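Local coordinates for uncharacterized protein (Arthrobacter sp., PDB 3BL4) that is of unknown function but belongs to a family in the STAS clan and pairs with a second copy of itself in a dimer, at residues A[17-20]-A[21-25]; A[39-42]-A[43-47]; A[62-65]-A[66-69]; A[96-99]-A[100-104]. One frame throughout, in Å; residues are numbered along the deposited sequence.

Contact 1 of 4, residues A[17-20]-A[21-25]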
# COMPACT_ATOMS: atom_id res chain seq x y z
N GLY A 17 2.16 -6.25 -24.33
CA GLY A 17 1.65 -5.94 -25.66
C GLY A 17 2.74 -5.60 -26.66
O GLY A 17 3.88 -5.30 -26.29
N GLY A 18 2.37 -5.65 -27.94
CA GLY A 18 3.22 -5.15 -29.03
C GLY A 18 3.42 -3.65 -28.94
O GLY A 18 4.44 -3.14 -29.40
N ASP A 19 2.46 -2.94 -28.35
CA ASP A 19 2.61 -1.51 -28.02
C ASP A 19 3.62 -1.23 -26.90
O ASP A 19 3.84 -0.07 -26.55
CB ASP A 19 1.25 -0.88 -27.67
CG ASP A 19 0.52 -1.61 -26.54
OD1 ASP A 19 1.12 -2.50 -25.90
OD2 ASP A 19 -0.67 -1.29 -26.29
N GLY A 20 4.21 -2.28 -26.31
CA GLY A 20 5.21 -2.15 -25.25
C GLY A 20 4.65 -1.87 -23.87
O GLY A 20 5.40 -1.55 -22.94
N ILE A 21 3.34 -1.99 -23.72
CA ILE A 21 2.68 -1.74 -22.45
C ILE A 21 2.32 -3.08 -21.79
O ILE A 21 1.78 -3.94 -22.45
CB ILE A 21 1.45 -0.84 -22.67
CG1 ILE A 21 1.94 0.58 -22.97
CG2 ILE A 21 0.55 -0.84 -21.49
CD1 ILE A 21 0.92 1.48 -23.59
N LEU A 22 2.68 -3.25 -20.52
CA LEU A 22 2.22 -4.40 -19.73
C LEU A 22 0.79 -4.20 -19.28
O LEU A 22 0.42 -3.10 -18.88
CB LEU A 22 3.08 -4.60 -18.48
CG LEU A 22 4.55 -5.02 -18.60
CD1 LEU A 22 5.35 -4.54 -17.39
CD2 LEU A 22 4.67 -6.52 -18.77
N ARG A 23 -0.01 -5.26 -19.33
CA ARG A 23 -1.37 -5.23 -18.79
C ARG A 23 -1.55 -6.36 -17.80
O ARG A 23 -1.45 -7.54 -18.16
CB ARG A 23 -2.40 -5.32 -19.92
CG ARG A 23 -2.32 -4.10 -20.79
CD ARG A 23 -3.24 -4.09 -21.98
NE ARG A 23 -2.79 -3.04 -22.90
CZ ARG A 23 -3.57 -2.38 -23.75
NH1 ARG A 23 -4.87 -2.64 -23.82
NH2 ARG A 23 -3.04 -1.44 -24.53
N LEU A 24 -1.80 -5.99 -16.55
CA LEU A 24 -2.07 -6.94 -15.46
C LEU A 24 -3.53 -6.88 -15.02
O LEU A 24 -4.04 -5.82 -14.66
CB LEU A 24 -1.15 -6.65 -14.27
CG LEU A 24 -1.31 -7.50 -13.00
CD1 LEU A 24 -1.03 -8.99 -13.24
CD2 LEU A 24 -0.45 -6.93 -11.88
N THR A 25 -4.19 -8.03 -15.01
CA THR A 25 -5.52 -8.14 -14.45
C THR A 25 -5.37 -8.47 -12.97
O THR A 25 -4.99 -9.59 -12.62
CB THR A 25 -6.38 -9.19 -15.19
OG1 THR A 25 -6.76 -8.65 -16.45
CG2 THR A 25 -7.64 -9.52 -14.41
O HOH W 1 -0.72 -3.73 -24.30
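The D19 and R23 side chains cross at about a right angle. OD2 of D19 lies 3.0 Å from NH2 of R23. This is a salt bridge, but its hydrogen bond is weak because the N-H points poorly at the oxygen. The carboxylate and guanidinium planes are 29° apart, and OD2 approaches the guanidinium obliquely. R23 reaches back to the turn because its chain is extended from CG to NE. The other oxygen works locally. OD1 of D19 accepts from the backbone N of I21 at 3.2 Å, which makes an Asx turn. The donor comes from above the carboxylate plane. D19 holds this pose with CG between its own N and carbonyl carbon (chi1 55°). The CB of I21 then packs against D19 OD1 at 3.6 Å.

The segment is the tip of a beta hairpin between strands 14-16 and 22-25. G17 to G20 form a type I turn, and its last residue, G20, has positive phi, the G1 bulge of the hairpin. G20 N bonds to G17 O, and G17 N bonds to I21 O at 3.0 Å. A water bridges the same region, donating to D19 OD1 at 2.7 Å and to I21 O at 3.1 Å. I21 O therefore accepts from two donors. L121 of the second subunit packs on I21, and L118 of that subunit packs on R23. L22 turns the other way, into the core under helix 34-48.

Contact 2 of 4, residues A[39-42]-A[43-47]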
# COMPACT_ATOMS: atom_id res chain seq x y z
N ARG A 39 2.56 -11.94 -5.59
CA ARG A 39 2.74 -12.92 -6.64
C ARG A 39 2.53 -12.26 -8.00
O ARG A 39 3.25 -12.56 -8.94
CB ARG A 39 1.79 -14.10 -6.48
CG ARG A 39 2.10 -15.30 -7.41
CD ARG A 39 1.59 -16.63 -6.83
NE ARG A 39 0.21 -16.53 -6.33
CZ ARG A 39 -0.19 -16.69 -5.06
NH1 ARG A 39 0.67 -17.00 -4.08
NH2 ARG A 39 -1.47 -16.55 -4.76
N ALA A 40 1.55 -11.37 -8.08
CA ALA A 40 1.28 -10.66 -9.32
C ALA A 40 2.48 -9.85 -9.78
O ALA A 40 2.77 -9.83 -10.97
CB ALA A 40 0.04 -9.77 -9.18
N MSE A 41 3.18 -9.19 -8.85
CA MSE A 41 4.35 -8.40 -9.22
C MSE A 41 5.53 -9.31 -9.58
O MSE A 41 6.32 -8.96 -10.47
CB MSE A 41 4.75 -7.44 -8.10
CG MSE A 41 5.95 -6.55 -8.46
SE MSE A 41 5.52 -5.25 -9.83
CE MSE A 41 4.70 -4.01 -8.76
N LEU A 42 5.63 -10.46 -8.91
CA LEU A 42 6.68 -11.44 -9.24
C LEU A 42 6.56 -11.86 -10.68
O LEU A 42 7.54 -11.91 -11.39
CB LEU A 42 6.62 -12.68 -8.32
CG LEU A 42 7.57 -13.81 -8.71
CD1 LEU A 42 9.02 -13.35 -8.65
CD2 LEU A 42 7.37 -15.04 -7.81
N ARG A 43 5.33 -12.16 -11.11
CA ARG A 43 5.06 -12.58 -12.49
C ARG A 43 5.35 -11.47 -13.51
O ARG A 43 5.81 -11.75 -14.60
CB ARG A 43 3.61 -13.06 -12.63
CG ARG A 43 3.20 -14.25 -11.75
CD ARG A 43 4.11 -15.49 -11.91
NE ARG A 43 4.11 -16.00 -13.28
CZ ARG A 43 3.13 -16.71 -13.85
NH1 ARG A 43 2.02 -17.05 -13.19
NH2 ARG A 43 3.26 -17.10 -15.11
N VAL A 44 5.05 -10.23 -13.15
CA VAL A 44 5.39 -9.08 -13.99
C VAL A 44 6.90 -9.00 -14.19
O VAL A 44 7.38 -8.78 -15.31
CB VAL A 44 4.95 -7.76 -13.35
CG1 VAL A 44 5.65 -6.57 -14.03
CG2 VAL A 44 3.42 -7.61 -13.39
N ASN A 45 7.64 -9.16 -13.10
CA ASN A 45 9.10 -9.09 -13.13
C ASN A 45 9.70 -10.24 -13.91
O ASN A 45 10.60 -10.03 -14.68
CB ASN A 45 9.70 -9.03 -11.70
CG ASN A 45 9.41 -7.71 -10.99
OD1 ASN A 45 9.22 -6.67 -11.63
ND2 ASN A 45 9.37 -7.74 -9.65
N GLN A 46 9.18 -11.45 -13.72
CA GLN A 46 9.66 -12.61 -14.47
C GLN A 46 9.41 -12.45 -15.98
O GLN A 46 10.25 -12.83 -16.79
CB GLN A 46 9.02 -13.89 -13.95
CG GLN A 46 9.44 -14.29 -12.55
CD GLN A 46 8.72 -15.54 -12.05
OE1 GLN A 46 7.59 -15.82 -12.44
NE2 GLN A 46 9.39 -16.31 -11.19
N LEU A 47 8.27 -11.88 -16.35
CA LEU A 47 7.95 -11.66 -17.76
C LEU A 47 8.86 -10.61 -18.36
O LEU A 47 9.28 -10.74 -19.50
CB LEU A 47 6.48 -11.26 -17.93
CG LEU A 47 5.98 -10.83 -19.31
CD1 LEU A 47 6.30 -11.90 -20.34
CD2 LEU A 47 4.49 -10.56 -19.26
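The backbone O of M41 accepts from N45 N at 2.9 Å, one of the two shortest bonds here. The other joins L42 O to Q46 N at 2.9 Å. Above the first, the N45 side chain bends back over the M41 carbonyl. Its CG sits beside its own backbone N (chi1 -70°), and its ND2 comes within 3.8 Å of M41 CG. This is a van der Waals touch. The amide itself is held from the second subunit: OD1 accepts from Q78 N and ND2 donates to P76 O of that subunit. M41 is a selenomethionine, bent at chi2 and chi3, and its SE packs on V44 CB at 4.4 Å.

These are successive turns of helix 34-48, the crossover helix of a beta-alpha-beta unit between parallel strands 22-25 and 53-58. A40 and V44 lie on the face turned to the sheet, where L24 packs on A40 and L22 packs on V44. V44 CG2 also rests on A40 O at 3.3 Å.

On the exposed side L42 and Q46 run at a slant to each other. L42 CD1 lies 3.9 Å from Q46 NE2 and touches Q46 CG as well. CG of R43, set beside its own backbone N (chi1 -60°), lies 3.3 Å from R39 O; beyond it the chain bends at chi2 and chi3. The ends of both arginines go to other partners: R43 NH2 bonds to T10 O, and R39 NH2 pairs with D36.

Contact 3 of 4, residues A[62-65]-A[66-69]; sequences TADV and SRGA
R67 reaches back over A63 and D64 at the start of helix 64-73, where T62 supplies a capping bond in an ST turn. The CB of A63 lies against one face of the R67 guanidinium, 3.3 Å above its plane and offset toward the rim. Its closest guanidinium atoms are NH1 and CZ of R67. At the edge of the same group, near its plane, NH1 of R67 meets OD1 of D64 at 3.4 Å. The two form a salt bridge, but the hydrogen bond within it is weak, with carboxylate and guanidinium planes 47° apart. The R67 chain runs extended from CG to NE, and its CD lies 3.2 Å from A63 O.

The next shell is the backbone. G68 N donates to D64 O and A69 N to V65 O, each at 3.0 Å. T62 then positions D64: its OG1 accepts from D64 N at 3.2 Å with a nearly straight N-H (171°). OG1 takes up an N-H at the helix start that has no preceding turn to bond to. V65 and A69 both pack on L94 of the second subunit, and S66 OG bonds to D91 OD1 of that subunit. The first turn is finished by a water that donates to T62 O at 2.7 Å and accepts from S66 N at 2.8 Å.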
# COMPACT_ATOMS: atom_id res chain seq x y z
N THR A 62 -14.18 -6.96 -13.67
CA THR A 62 -15.41 -7.55 -13.15
C THR A 62 -15.97 -6.65 -12.06
O THR A 62 -15.22 -5.98 -11.35
CB THR A 62 -15.15 -8.97 -12.55
OG1 THR A 62 -16.31 -9.44 -11.88
CG2 THR A 62 -13.98 -8.96 -11.57
N ALA A 63 -17.29 -6.65 -11.91
CA ALA A 63 -17.96 -5.89 -10.87
C ALA A 63 -17.64 -6.40 -9.47
O ALA A 63 -17.87 -5.71 -8.48
CB ALA A 63 -19.46 -5.90 -11.11
N ASP A 64 -17.10 -7.61 -9.38
CA ASP A 64 -16.76 -8.23 -8.10
C ASP A 64 -15.50 -7.67 -7.44
O ASP A 64 -15.27 -7.88 -6.25
CB ASP A 64 -16.61 -9.74 -8.27
CG ASP A 64 -17.89 -10.39 -8.76
OD1 ASP A 64 -18.99 -9.83 -8.51
OD2 ASP A 64 -17.78 -11.46 -9.40
N VAL A 65 -14.68 -6.95 -8.21
CA VAL A 65 -13.49 -6.33 -7.65
C VAL A 65 -13.87 -5.25 -6.63
O VAL A 65 -13.38 -5.26 -5.50
CB VAL A 65 -12.56 -5.77 -8.74
CG1 VAL A 65 -11.46 -4.95 -8.12
CG2 VAL A 65 -11.97 -6.92 -9.57
N SER A 66 -14.77 -4.34 -7.02
CA SER A 66 -15.10 -3.23 -6.13
C SER A 66 -15.84 -3.76 -4.92
O SER A 66 -15.69 -3.24 -3.81
CB SER A 66 -15.92 -2.16 -6.83
OG SER A 66 -15.10 -1.41 -7.73
N ARG A 67 -16.62 -4.81 -5.15
CA ARG A 67 -17.36 -5.45 -4.07
C ARG A 67 -16.42 -6.06 -3.03
O ARG A 67 -16.69 -5.99 -1.84
CB ARG A 67 -18.34 -6.46 -4.66
CG ARG A 67 -19.56 -5.77 -5.32
CD ARG A 67 -20.15 -6.59 -6.46
NE ARG A 67 -21.04 -5.82 -7.31
CZ ARG A 67 -21.64 -6.29 -8.40
NH1 ARG A 67 -21.44 -7.55 -8.77
NH2 ARG A 67 -22.45 -5.52 -9.12
N GLY A 68 -15.31 -6.63 -3.48
CA GLY A 68 -14.27 -7.12 -2.57
C GLY A 68 -13.58 -5.96 -1.86
O GLY A 68 -13.27 -6.06 -0.68
N ALA A 69 -13.34 -4.87 -2.57
CA ALA A 69 -12.69 -3.69 -1.99
C ALA A 69 -13.48 -3.22 -0.79
O ALA A 69 -12.92 -3.02 0.29
CB ALA A 69 -12.58 -2.56 -3.03
O HOH W 2 -15.30 -3.83 -9.73

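Contact 4 of 4, residues A[96-99]-A[100-104]; sequences NFFL and GINAV
The F98 ring has the N102 amide nitrogen over its centre: ND2 stands 3.7 Å above the ring plane. The amide plane is turned 57° from the ring, so this is no flat stack. The F97 ring is met on one face by CG1 of I101, which is offset toward the rim. This is a CH-pi contact, with I101 CG1 4.3 Å from the F97 ring centroid. The F97 and I101 side chains lie side by side and point the same way. F97 is carried there by a CG opposite its backbone N (chi1 -172°).

ND2 of N102 also donates a weak bond to F98 O at 3.2 Å. Its stronger partner is A37 O of the second subunit. F98 O accepts from N102 N as well, at 3.0 Å, so one carbonyl receives both nitrogens of the asparagine.

All this is the C-terminal part of helix 92-102, the crossover of a second beta-alpha-beta unit, between strands 79-85 and 108-111. F98 and L99 pack on L84 of strand 79-85. Across the dimer interface, F97 and I101 both meet I101 of the second subunit, and F98 meets the ring of W26 there. The helix ends at N102; A103, the next residue, leaves it with positive phi. L99 O still accepts from A103 N, and a water links it to V104 N. Beyond the helix, V104 CG2 packs on L99 CD2 at 4.2 Å.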
# COMPACT_ATOMS: atom_id res chain seq x y z
N ASN A 96 3.66 3.44 3.84
CA ASN A 96 2.81 3.02 2.73
C ASN A 96 2.30 1.59 2.86
O ASN A 96 1.16 1.30 2.50
CB ASN A 96 3.54 3.19 1.40
CG ASN A 96 3.81 4.65 1.07
OD1 ASN A 96 3.22 5.54 1.67
ND2 ASN A 96 4.71 4.89 0.11
N PHE A 97 3.14 0.70 3.37
CA PHE A 97 2.70 -0.66 3.67
C PHE A 97 1.54 -0.64 4.67
O PHE A 97 0.45 -1.12 4.37
CB PHE A 97 3.87 -1.47 4.24
CG PHE A 97 3.57 -2.92 4.38
CD1 PHE A 97 3.68 -3.77 3.30
CD2 PHE A 97 3.20 -3.44 5.61
CE1 PHE A 97 3.40 -5.13 3.44
CE2 PHE A 97 2.91 -4.78 5.75
CZ PHE A 97 3.01 -5.62 4.67
N PHE A 98 1.78 -0.05 5.83
CA PHE A 98 0.79 0.01 6.92
C PHE A 98 -0.56 0.58 6.43
O PHE A 98 -1.62 0.01 6.67
CB PHE A 98 1.37 0.87 8.06
CG PHE A 98 0.50 0.91 9.31
CD1 PHE A 98 0.65 -0.04 10.30
CD2 PHE A 98 -0.43 1.93 9.49
CE1 PHE A 98 -0.14 -0.01 11.43
CE2 PHE A 98 -1.22 1.97 10.61
CZ PHE A 98 -1.08 1.00 11.59
N LEU A 99 -0.49 1.70 5.73
CA LEU A 99 -1.66 2.41 5.25
C LEU A 99 -2.32 1.71 4.09
O LEU A 99 -3.53 1.85 3.88
CB LEU A 99 -1.28 3.84 4.83
CG LEU A 99 -0.80 4.81 5.93
CD1 LEU A 99 -0.47 6.18 5.32
CD2 LEU A 99 -1.84 4.97 7.02
N GLY A 100 -1.52 1.00 3.31
CA GLY A 100 -2.02 0.15 2.24
C GLY A 100 -2.86 -0.98 2.80
O GLY A 100 -3.94 -1.26 2.28
N ILE A 101 -2.35 -1.62 3.85
CA ILE A 101 -3.08 -2.71 4.51
C ILE A 101 -4.36 -2.22 5.18
O ILE A 101 -5.41 -2.82 5.03
CB ILE A 101 -2.23 -3.42 5.60
CG1 ILE A 101 -0.93 -4.00 5.01
CG2 ILE A 101 -3.03 -4.52 6.25
CD1 ILE A 101 -1.12 -4.74 3.75
N ASN A 102 -4.27 -1.11 5.90
CA ASN A 102 -5.34 -0.68 6.79
C ASN A 102 -6.37 0.31 6.23
O ASN A 102 -7.43 0.50 6.82
CB ASN A 102 -4.71 -0.20 8.10
CG ASN A 102 -4.22 -1.37 8.95
OD1 ASN A 102 -5.01 -2.25 9.30
ND2 ASN A 102 -2.92 -1.40 9.24
N ALA A 103 -6.07 0.93 5.11
CA ALA A 103 -7.06 1.68 4.35
C ALA A 103 -7.92 2.59 5.23
O ALA A 103 -9.13 2.42 5.31
CB ALA A 103 -7.93 0.71 3.55
N VAL A 104 -7.29 3.58 5.86
CA VAL A 104 -7.98 4.49 6.77
C VAL A 104 -8.54 5.68 5.98
O VAL A 104 -8.00 6.02 4.94
CB VAL A 104 -7.01 5.02 7.87
CG1 VAL A 104 -6.42 3.85 8.66
CG2 VAL A 104 -5.89 5.86 7.25
O HOH W 3 -4.70 4.18 4.66

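In the fold
Contacts 1 and 2 touch directly, strand 22-25 lying against helix 34-48. Contact 1 is a surface turn, while the other three are partly buried on helices. The centre of contact 4 is nearest the centre of the chain, about 8 Å from it, and that of contact 1 farthest, about 19 Å. Contacts 2 and 4 sit on the crossover helices of two beta-alpha-beta units, whereas contact 3 opens the helix between them in the chain. Chemistry follows place. The Asp-Arg salt bridges belong to contacts 1 and 3, aromatic faces to contact 4, and backbone bonds with apolar packing dominate contact 2. All four also reach the second subunit.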